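PDB 5C2V: hydrazine synthase subunit alpha from Candidatus Kuenenia stuttgartiensis, which catalyses, as part of the hydrazine synthase complex, the condensation of hydroxylamine with ammonia to yield hydrazine, and carries two c-type hemes. Local coordinates for residues His426-Trp431 / Val518-Ser523; Val525-Gln530 / Ala546-Tyr551; Leu722-Leu727 / Arg742-Lys747. One frame throughout, in Å; residues are numbered along the deposited sequence.

Contact 1: residues His426-Trp431 / Val518-Ser523; sequences HSWGTW and VTSQLS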
# COMPACT_ATOMS: atom_id res chain seq x y z
N HIS D 426 33.26 -23.24 14.46
CA HIS D 426 32.30 -22.24 14.91
C HIS D 426 31.16 -22.92 15.66
O HIS D 426 30.88 -24.10 15.44
CB HIS D 426 31.75 -21.45 13.71
CG HIS D 426 31.14 -20.14 14.07
ND1 HIS D 426 29.89 -20.02 14.64
CD2 HIS D 426 31.60 -18.87 13.93
CE1 HIS D 426 29.61 -18.75 14.84
NE2 HIS D 426 30.63 -18.03 14.42
N SER D 427 30.50 -22.17 16.55
CA SER D 427 29.33 -22.68 17.24
C SER D 427 28.22 -22.97 16.23
O SER D 427 28.09 -22.26 15.24
CB SER D 427 28.85 -21.68 18.30
OG SER D 427 28.58 -20.42 17.72
N TRP D 428 27.43 -24.01 16.47
CA TRP D 428 26.39 -24.39 15.52
C TRP D 428 25.09 -24.83 16.19
O TRP D 428 25.05 -25.10 17.39
CB TRP D 428 26.92 -25.49 14.59
CG TRP D 428 27.39 -26.73 15.28
CD1 TRP D 428 28.59 -26.91 15.90
CD2 TRP D 428 26.69 -27.97 15.39
NE1 TRP D 428 28.67 -28.19 16.41
CE2 TRP D 428 27.51 -28.86 16.10
CE3 TRP D 428 25.43 -28.42 14.96
CZ2 TRP D 428 27.13 -30.17 16.40
CZ3 TRP D 428 25.05 -29.71 15.25
CH2 TRP D 428 25.90 -30.57 15.96
N GLY D 429 24.04 -24.91 15.39
CA GLY D 429 22.70 -25.24 15.87
C GLY D 429 21.87 -25.81 14.74
O GLY D 429 22.39 -26.08 13.66
N THR D 430 20.57 -26.01 14.97
CA THR D 430 19.72 -26.64 13.96
C THR D 430 18.39 -25.93 13.72
O THR D 430 17.92 -25.15 14.55
CB THR D 430 19.41 -28.11 14.33
OG1 THR D 430 18.83 -28.16 15.63
CG2 THR D 430 20.68 -28.95 14.31
N TRP D 431 17.77 -26.21 12.58
CA TRP D 431 16.39 -25.78 12.38
C TRP D 431 15.63 -26.73 11.46
O TRP D 431 16.22 -27.38 10.60
CB TRP D 431 16.33 -24.34 11.85
CG TRP D 431 16.83 -24.15 10.45
CD1 TRP D 431 18.08 -23.75 10.08
CD2 TRP D 431 16.09 -24.32 9.24
NE1 TRP D 431 18.17 -23.67 8.71
CE2 TRP D 431 16.96 -24.02 8.17
CE3 TRP D 431 14.77 -24.70 8.95
CZ2 TRP D 431 16.55 -24.09 6.84
CZ3 TRP D 431 14.38 -24.77 7.63
CH2 TRP D 431 15.26 -24.47 6.59
N VAL D 518 15.23 -30.32 7.47
CA VAL D 518 15.94 -30.05 8.71
C VAL D 518 17.43 -29.94 8.43
O VAL D 518 17.96 -30.66 7.58
CB VAL D 518 15.66 -31.14 9.77
CG1 VAL D 518 16.06 -32.52 9.24
CG2 VAL D 518 16.38 -30.84 11.08
N THR D 519 18.12 -29.05 9.13
CA THR D 519 19.55 -28.90 8.91
C THR D 519 20.31 -28.37 10.12
O THR D 519 19.73 -27.77 11.03
CB THR D 519 19.84 -27.96 7.72
OG1 THR D 519 21.19 -28.15 7.28
CG2 THR D 519 19.65 -26.51 8.12
N SER D 520 21.62 -28.62 10.11
CA SER D 520 22.55 -28.04 11.06
C SER D 520 23.35 -26.94 10.36
O SER D 520 23.71 -27.08 9.20
CB SER D 520 23.49 -29.11 11.63
OG SER D 520 22.76 -30.19 12.18
N GLN D 521 23.62 -25.86 11.07
CA GLN D 521 24.28 -24.70 10.48
C GLN D 521 24.91 -23.80 11.53
O GLN D 521 24.86 -24.09 12.72
CB GLN D 521 23.27 -23.90 9.65
CG GLN D 521 22.17 -23.29 10.50
CD GLN D 521 21.35 -22.28 9.74
OE1 GLN D 521 20.83 -22.57 8.66
NE2 GLN D 521 21.24 -21.08 10.28
N LEU D 522 25.48 -22.69 11.07
CA LEU D 522 26.12 -21.72 11.95
C LEU D 522 25.14 -21.12 12.95
O LEU D 522 23.94 -21.05 12.69
CB LEU D 522 26.75 -20.59 11.12
CG LEU D 522 27.92 -20.94 10.20
CD1 LEU D 522 28.07 -19.88 9.12
CD2 LEU D 522 29.21 -21.05 11.00
N SER D 523 25.65 -20.71 14.10
CA SER D 523 24.83 -20.09 15.13
C SER D 523 25.42 -18.74 15.52
O SER D 523 26.57 -18.44 15.20
CB SER D 523 24.72 -21.01 16.35
OG SER D 523 25.96 -21.15 17.01
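Trp431 and Gln521 meet on one face of an antiparallel strand pair, where Trp431 NE1 donates a bent hydrogen bond (135° at the hydrogen) to Gln521 OE1, 2.9 Å away. The acceptor lies close to the indole plane, whereas the donor stands well above the amide plane (62° out of it) and so misses the lone pairs; ring and amide are almost perpendicular. With CG between its backbone N and carbonyl carbon (chi1 68°), the Trp431 ring turns across the neighbouring strand, and the Thr519 methyl CG2 rests on one of its faces, 3.3 Å from NE1. This is the close-packed end. Two pairs of backbone bonds knit it together: Gly429 with Gln521, and Trp431 with Thr519, each N to O distance being 2.9 Å. On the reverse face, Thr430 CG2 packs against Ser520 OG, while the hydroxyls of these two residues bond to Trp580 and Ser590.

Toward His426 the pairing becomes looser. The side chains of Trp428 and Leu522 diverge, and the partly exposed His426 crosses Leu522 at about a right angle, CB 3.7 Å from Leu522 CD2. Ser427 O takes two donors: His426 ND1 lies in the carbonyl plane on a lone pair, and Ser523 N comes from above that plane. Beside them Ser427 OG donates to Ser523 OG at 2.8 Å.

Within a mixed three-stranded sheet, strand 428-433 is central, with strand 517-522 antiparallel to it and strand 553-556 parallel on its other edge. Ile464 of strand 461-467 packs against Trp431, Thr519 and Gln521, linking this sheet to the adjoining four-stranded one, and Trp431 also touches the heme c of the middle domain.

Contact 2: residues Val525-Gln530 / Ala546-Tyr551; sequences VPYYMQ and AYLRPY. With HEC (heme c), chain B.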
# COMPACT_ATOMS: atom_id res chain seq x y z
N VAL D 525 24.70 -16.04 14.23
CA VAL D 525 24.84 -15.25 13.01
C VAL D 525 23.48 -15.06 12.34
O VAL D 525 22.64 -15.96 12.37
CB VAL D 525 25.83 -15.90 12.01
CG1 VAL D 525 27.24 -15.94 12.59
CG2 VAL D 525 25.36 -17.30 11.63
N PRO D 526 23.25 -13.87 11.75
CA PRO D 526 21.98 -13.60 11.08
C PRO D 526 21.83 -14.39 9.77
O PRO D 526 22.79 -14.48 9.01
CB PRO D 526 22.04 -12.10 10.81
CG PRO D 526 23.50 -11.80 10.71
CD PRO D 526 24.16 -12.71 11.71
N TYR D 527 20.65 -14.94 9.53
CA TYR D 527 20.42 -15.75 8.33
C TYR D 527 18.94 -15.82 7.95
O TYR D 527 18.07 -15.51 8.76
CB TYR D 527 20.97 -17.16 8.53
CG TYR D 527 20.08 -18.07 9.35
CD1 TYR D 527 20.12 -18.04 10.73
CD2 TYR D 527 19.21 -18.97 8.74
CE1 TYR D 527 19.31 -18.87 11.49
CE2 TYR D 527 18.40 -19.80 9.48
CZ TYR D 527 18.45 -19.74 10.86
OH TYR D 527 17.64 -20.57 11.61
N TYR D 528 18.67 -16.24 6.72
CA TYR D 528 17.31 -16.56 6.29
C TYR D 528 17.33 -17.65 5.23
O TYR D 528 18.39 -18.13 4.83
CB TYR D 528 16.59 -15.30 5.78
CG TYR D 528 17.21 -14.67 4.55
CD1 TYR D 528 16.75 -14.99 3.28
CD2 TYR D 528 18.24 -13.75 4.66
CE1 TYR D 528 17.30 -14.41 2.15
CE2 TYR D 528 18.80 -13.16 3.54
CZ TYR D 528 18.32 -13.50 2.29
OH TYR D 528 18.88 -12.92 1.17
N MET D 529 16.14 -18.04 4.76
CA MET D 529 16.02 -19.22 3.90
C MET D 529 15.20 -18.96 2.63
O MET D 529 14.39 -18.03 2.57
CB MET D 529 15.39 -20.37 4.69
CG MET D 529 14.04 -20.03 5.29
SD MET D 529 13.88 -20.57 7.00
CE MET D 529 15.13 -19.55 7.78
N GLN D 530 15.41 -19.81 1.63
CA GLN D 530 14.64 -19.76 0.39
C GLN D 530 14.26 -21.16 -0.08
O GLN D 530 15.13 -22.01 -0.26
CB GLN D 530 15.44 -19.06 -0.72
CG GLN D 530 15.64 -17.57 -0.52
CD GLN D 530 16.44 -16.95 -1.65
OE1 GLN D 530 17.30 -17.60 -2.24
NE2 GLN D 530 16.16 -15.69 -1.95
N ALA D 546 16.91 -14.30 11.10
CA ALA D 546 16.78 -15.37 12.09
C ALA D 546 18.15 -15.70 12.66
O ALA D 546 19.17 -15.53 12.00
CB ALA D 546 16.14 -16.60 11.46
N TYR D 547 18.17 -16.13 13.92
CA TYR D 547 19.42 -16.47 14.58
C TYR D 547 19.24 -17.63 15.55
O TYR D 547 18.22 -17.72 16.24
CB TYR D 547 19.98 -15.25 15.31
CG TYR D 547 18.95 -14.52 16.15
CD1 TYR D 547 18.16 -13.52 15.61
CD2 TYR D 547 18.78 -14.85 17.49
CE1 TYR D 547 17.22 -12.86 16.38
CE2 TYR D 547 17.84 -14.19 18.27
CZ TYR D 547 17.07 -13.20 17.70
OH TYR D 547 16.13 -12.54 18.47
N LEU D 548 20.23 -18.51 15.59
CA LEU D 548 20.21 -19.64 16.51
C LEU D 548 21.28 -19.48 17.57
O LEU D 548 22.41 -19.11 17.27
CB LEU D 548 20.41 -20.96 15.75
CG LEU D 548 19.34 -21.38 14.74
CD1 LEU D 548 19.82 -22.58 13.94
CD2 LEU D 548 18.03 -21.69 15.44
N ARG D 549 20.92 -19.74 18.82
CA ARG D 549 21.92 -19.82 19.88
C ARG D 549 22.65 -21.15 19.73
O ARG D 549 22.14 -22.07 19.09
CB ARG D 549 21.27 -19.70 21.26
CG ARG D 549 20.57 -18.36 21.52
CD ARG D 549 21.37 -17.18 21.01
NE ARG D 549 22.75 -17.16 21.51
CZ ARG D 549 23.12 -16.58 22.65
NH1 ARG D 549 22.22 -15.98 23.42
NH2 ARG D 549 24.39 -16.61 23.03
N PRO D 550 23.88 -21.25 20.28
CA PRO D 550 24.65 -22.50 20.20
C PRO D 550 23.87 -23.72 20.68
O PRO D 550 23.18 -23.64 21.70
CB PRO D 550 25.84 -22.22 21.11
CG PRO D 550 26.04 -20.75 21.02
CD PRO D 550 24.66 -20.16 20.90
N TYR D 551 23.95 -24.81 19.91
CA TYR D 551 23.33 -26.10 20.25
C TYR D 551 21.80 -26.06 20.20
O TYR D 551 21.14 -27.09 20.22
CB TYR D 551 23.80 -26.57 21.64
CG TYR D 551 23.12 -27.83 22.12
CD1 TYR D 551 23.44 -29.07 21.58
CD2 TYR D 551 22.16 -27.78 23.12
CE1 TYR D 551 22.82 -30.22 22.02
CE2 TYR D 551 21.53 -28.93 23.57
CZ TYR D 551 21.87 -30.15 23.02
OH TYR D 551 21.24 -31.29 23.46
FE HEC B . 9.49 -17.43 8.34
CHA HEC B . 8.75 -14.06 8.31
CHB HEC B . 10.50 -17.17 11.60
CHC HEC B . 10.61 -20.70 8.27
CHD HEC B . 8.70 -17.66 5.01
NA HEC B . 9.60 -15.91 9.70
C1A HEC B . 9.25 -14.59 9.48
C2A HEC B . 9.50 -13.85 10.70
C3A HEC B . 9.99 -14.70 11.61
C4A HEC B . 10.06 -16.01 11.00
CMA HEC B . 10.40 -14.35 13.05
CAA HEC B . 9.25 -12.33 10.89
CBA HEC B . 7.92 -12.11 11.60
CGA HEC B . 6.77 -12.51 10.72
O1A HEC B . 5.88 -13.26 11.20
O2A HEC B . 6.73 -12.09 9.54
NB HEC B . 10.52 -18.67 9.66
C1B HEC B . 10.57 -18.41 11.01
C2B HEC B . 10.69 -19.68 11.70
C3B HEC B . 10.73 -20.66 10.79
C4B HEC B . 10.62 -20.04 9.48
CMB HEC B . 10.78 -19.87 13.23
CAB HEC B . 10.85 -22.16 11.10
CBB HEC B . 12.21 -22.70 10.58
NC HEC B . 9.58 -18.93 6.92
C1C HEC B . 10.18 -20.17 7.07
C2C HEC B . 10.16 -20.84 5.79
C3C HEC B . 9.74 -19.96 4.88
C4C HEC B . 9.30 -18.77 5.57
CMC HEC B . 10.85 -22.18 5.48
CAC HEC B . 9.62 -20.23 3.36
CBC HEC B . 10.61 -19.32 2.60
ND HEC B . 8.84 -16.07 6.89
C1D HEC B . 8.55 -16.41 5.57
C2D HEC B . 8.06 -15.25 4.87
C3D HEC B . 8.08 -14.12 5.91
C4D HEC B . 8.57 -14.72 7.12
CMD HEC B . 7.62 -15.17 3.39
CAD HEC B . 7.66 -12.65 5.71
CBD HEC B . 8.64 -11.99 4.74
CGD HEC B . 8.23 -10.56 4.51
O1D HEC B . 8.81 -9.93 3.59
O2D HEC B . 7.33 -10.06 5.24
O HOH W 1 22.06 -18.39 13.82
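Tyr527 and Ala546 form a single antiparallel bridge, Tyr527 N reaching Ala546 O and Ala546 N reaching Tyr527 O, both at 2.9 Å. Pro526 adds a CA-H...O contact to the same Ala546 O. The phenol of Tyr527 leans across to the other segment: a chi1 of 79° swings the ring back over the Tyr527 backbone and across to Ala546. The methyl CB of Ala546 makes a CH-pi contact with one face, 4.1 Å from the ring centroid and 21° off the normal, displaced toward the rim. Farther out, Leu548 CG lies 3.7 Å from Tyr527 OH. The bridge joins strand 527-532, which belongs to the antiparallel sheet of the middle domain, to the loop that leads into heme-binding strand 553-556. Two residues along the same strand, Met529 bends at chi2 and chi3 and brings SD to 3.5 Å from CHC, a meso carbon of the heme. A water donates to Val525 O at 2.9 Å; its link to Leu548 N is too short to be trusted. Tyr547 turns away and gives its hydroxyl to a hydrogen bond with Asp262.

Contact 3: residues Leu722-Leu727 / Arg742-Lys747; sequences LYEAEL and RLLHNK. With HEC (heme c), chain C.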
# COMPACT_ATOMS: atom_id res chain seq x y z
N LEU D 722 17.55 -16.93 -20.54
CA LEU D 722 18.66 -17.87 -20.42
C LEU D 722 18.17 -19.31 -20.37
O LEU D 722 18.88 -20.23 -20.77
CB LEU D 722 19.50 -17.55 -19.18
CG LEU D 722 20.41 -16.33 -19.30
CD1 LEU D 722 21.06 -15.99 -17.97
CD2 LEU D 722 21.47 -16.55 -20.37
N TYR D 723 16.96 -19.52 -19.86
CA TYR D 723 16.34 -20.84 -19.90
C TYR D 723 15.35 -21.00 -21.05
O TYR D 723 14.85 -22.10 -21.29
CB TYR D 723 15.64 -21.14 -18.57
CG TYR D 723 16.58 -21.43 -17.42
CD1 TYR D 723 17.24 -20.41 -16.76
CD2 TYR D 723 16.81 -22.74 -17.00
CE1 TYR D 723 18.10 -20.67 -15.71
CE2 TYR D 723 17.67 -23.01 -15.96
CZ TYR D 723 18.32 -21.98 -15.32
OH TYR D 723 19.17 -22.24 -14.27
N GLU D 724 15.10 -19.91 -21.77
CA GLU D 724 14.15 -19.89 -22.89
C GLU D 724 12.80 -20.55 -22.57
O GLU D 724 12.33 -21.39 -23.34
CB GLU D 724 14.76 -20.55 -24.13
CG GLU D 724 15.92 -19.77 -24.74
CD GLU D 724 15.49 -18.47 -25.40
OE1 GLU D 724 16.38 -17.67 -25.76
OE2 GLU D 724 14.27 -18.24 -25.55
N ALA D 725 12.20 -20.18 -21.45
CA ALA D 725 10.91 -20.72 -21.04
C ALA D 725 10.21 -19.77 -20.08
O ALA D 725 10.85 -18.86 -19.54
CB ALA D 725 11.09 -22.09 -20.40
N GLU D 726 8.92 -19.96 -19.86
CA GLU D 726 8.23 -19.15 -18.86
C GLU D 726 8.28 -19.89 -17.52
O GLU D 726 7.63 -20.91 -17.32
CB GLU D 726 6.79 -18.83 -19.29
CG GLU D 726 5.88 -20.01 -19.61
CD GLU D 726 4.47 -19.57 -19.97
OE1 GLU D 726 3.84 -18.86 -19.15
OE2 GLU D 726 3.98 -19.95 -21.06
N LEU D 727 9.08 -19.34 -16.61
CA LEU D 727 9.42 -20.01 -15.37
C LEU D 727 8.38 -19.84 -14.26
O LEU D 727 8.11 -20.78 -13.51
CB LEU D 727 10.79 -19.52 -14.89
CG LEU D 727 11.91 -19.84 -15.89
CD1 LEU D 727 13.23 -19.23 -15.45
CD2 LEU D 727 12.06 -21.35 -16.07
N ARG D 742 14.28 -13.73 -33.49
CA ARG D 742 14.59 -14.29 -32.18
C ARG D 742 15.85 -15.14 -32.23
O ARG D 742 16.17 -15.73 -33.26
CB ARG D 742 13.41 -15.12 -31.65
CG ARG D 742 13.58 -15.60 -30.22
CD ARG D 742 12.42 -16.47 -29.77
NE ARG D 742 12.64 -17.00 -28.43
CZ ARG D 742 11.78 -17.79 -27.79
NH1 ARG D 742 10.64 -18.15 -28.37
NH2 ARG D 742 12.07 -18.24 -26.58
N LEU D 743 16.58 -15.18 -31.12
CA LEU D 743 17.78 -16.00 -31.02
C LEU D 743 17.76 -16.77 -29.70
O LEU D 743 17.62 -16.18 -28.63
CB LEU D 743 19.03 -15.12 -31.11
CG LEU D 743 20.37 -15.84 -31.31
CD1 LEU D 743 20.37 -16.62 -32.61
CD2 LEU D 743 21.50 -14.84 -31.29
N LEU D 744 17.90 -18.09 -29.78
CA LEU D 744 17.85 -18.93 -28.59
C LEU D 744 19.09 -18.72 -27.72
O LEU D 744 20.22 -18.93 -28.17
CB LEU D 744 17.70 -20.40 -28.97
CG LEU D 744 16.39 -20.78 -29.66
CD1 LEU D 744 16.38 -22.25 -30.03
CD2 LEU D 744 15.20 -20.44 -28.78
N HIS D 745 18.87 -18.31 -26.48
CA HIS D 745 19.96 -18.00 -25.56
C HIS D 745 20.29 -19.10 -24.56
O HIS D 745 21.18 -18.94 -23.72
CB HIS D 745 19.64 -16.71 -24.80
CG HIS D 745 19.85 -15.47 -25.61
ND1 HIS D 745 19.26 -15.27 -26.84
CD2 HIS D 745 20.60 -14.36 -25.37
CE1 HIS D 745 19.63 -14.10 -27.32
NE2 HIS D 745 20.44 -13.53 -26.45
N ASN D 746 19.59 -20.23 -24.63
CA ASN D 746 19.71 -21.25 -23.59
C ASN D 746 21.00 -22.06 -23.67
O ASN D 746 21.44 -22.64 -22.67
CB ASN D 746 18.50 -22.18 -23.62
CG ASN D 746 18.37 -22.94 -24.93
OD1 ASN D 746 18.84 -22.48 -25.97
ND2 ASN D 746 17.73 -24.10 -24.88
N LYS D 747 21.61 -22.13 -24.85
CA LYS D 747 22.83 -22.91 -25.02
C LYS D 747 24.13 -22.09 -24.99
O LYS D 747 25.22 -22.63 -25.20
CB LYS D 747 22.74 -23.71 -26.32
CG LYS D 747 21.61 -24.72 -26.27
CD LYS D 747 21.60 -25.68 -27.44
CE LYS D 747 20.49 -26.70 -27.26
NZ LYS D 747 20.43 -27.69 -28.38
FE HEC C . 21.53 -11.75 -26.27
CHA HEC C . 18.46 -10.37 -26.91
CHB HEC C . 20.97 -11.47 -22.90
CHC HEC C . 24.58 -13.25 -25.61
CHD HEC C . 22.27 -11.84 -29.63
NA HEC C . 20.02 -11.01 -25.12
C1A HEC C . 18.81 -10.56 -25.59
C2A HEC C . 17.95 -10.31 -24.44
C3A HEC C . 18.64 -10.61 -23.34
C4A HEC C . 19.96 -11.06 -23.74
CMA HEC C . 18.12 -10.50 -21.89
CAA HEC C . 16.50 -9.79 -24.49
CBA HEC C . 16.49 -8.27 -24.48
CGA HEC C . 15.08 -7.77 -24.38
O1A HEC C . 14.87 -6.63 -23.89
O2A HEC C . 14.15 -8.52 -24.78
NB HEC C . 22.61 -12.21 -24.57
C1B HEC C . 22.13 -12.11 -23.28
C2B HEC C . 23.06 -12.81 -22.40
C3B HEC C . 24.06 -13.29 -23.15
C4B HEC C . 23.79 -12.93 -24.53
CMB HEC C . 22.92 -12.93 -20.87
CAB HEC C . 25.28 -14.11 -22.67
CBB HEC C . 24.84 -15.53 -22.26
NC HEC C . 23.12 -12.43 -27.40
C1C HEC C . 24.28 -13.01 -26.93
C2C HEC C . 25.08 -13.42 -28.07
C3C HEC C . 24.50 -12.92 -29.17
C4C HEC C . 23.22 -12.36 -28.78
CMC HEC C . 26.52 -13.96 -27.95
CAC HEC C . 25.02 -13.04 -30.62
CBC HEC C . 25.05 -14.52 -31.08
ND HEC C . 20.51 -11.17 -28.01
C1D HEC C . 21.02 -11.35 -29.29
C2D HEC C . 20.02 -10.93 -30.25
C3D HEC C . 18.81 -10.47 -29.42
C4D HEC C . 19.22 -10.65 -28.03
CMD HEC C . 20.14 -10.94 -31.79
CAD HEC C . 17.49 -9.91 -30.01
CBD HEC C . 16.22 -10.34 -29.28
CGD HEC C . 16.11 -11.84 -29.17
O1D HEC C . 15.37 -12.31 -28.26
O2D HEC C . 16.76 -12.57 -29.96
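Glu724 OE1 accepts the backbone N-H of His745 at 2.7 Å, on the anti side of the carboxylate and 22° out of its plane, and the same oxygen forms a salt bridge with Arg721. The other oxygen, OE2, is paired with the edge of the Arg742 guanidinium through NH2; the modelled separation is very short, so its exact value is doubtful. Arg742 reaches it with a chain extended from CG to NE. Glu724 CG, set anti to the carbonyl carbon (chi1 -68°), lies 3.7 Å from Asn746 CB, and the bend at chi2 turns the carboxylate toward Arg742 and His745 N. The glutamate comes from a helix end: it has positive phi and is the C-prime residue of a Schellman motif terminating helix 717-722.

Across from it, His745 ND1 donates to Leu743 O at 2.6 Å, with the oxygen in the ring plane, which helps to set the rotation of the imidazole. Leu743 N makes a weak bond to propionate O2D of the heme, and its side chain lies by the porphyrin rim, as does Leu722 CD2, 3.9 Å from methyl CMB. His745 NE2 binds the iron at 2.1 Å, and His662 supplies the second axial nitrogen: the bis-histidine coordination of the C-terminal c-type heme.

How the contacts relate
Following the chain, residues 426-431 pair with 518-523, so contact 1 closes an 86-residue loop that includes strands 461-467 and 503-510. Contact 2 opens directly afterwards and closes a 15-residue loop through strand 538-541. Contact 3 spans 14 residues without helix or strand, between helices 717-722 and 751-762. All three are in series; none nests or crosses. Contacts 1 and 2, with centres about 7 Å apart, adjoin through Trp428 O and Tyr551 N, 2.8 Å apart in a probable hydrogen bond, and tie two sheets together beside the first heme. Contact 3 belongs to the cytochrome c part at the second heme, its centre about 36 Å from that of contact 2.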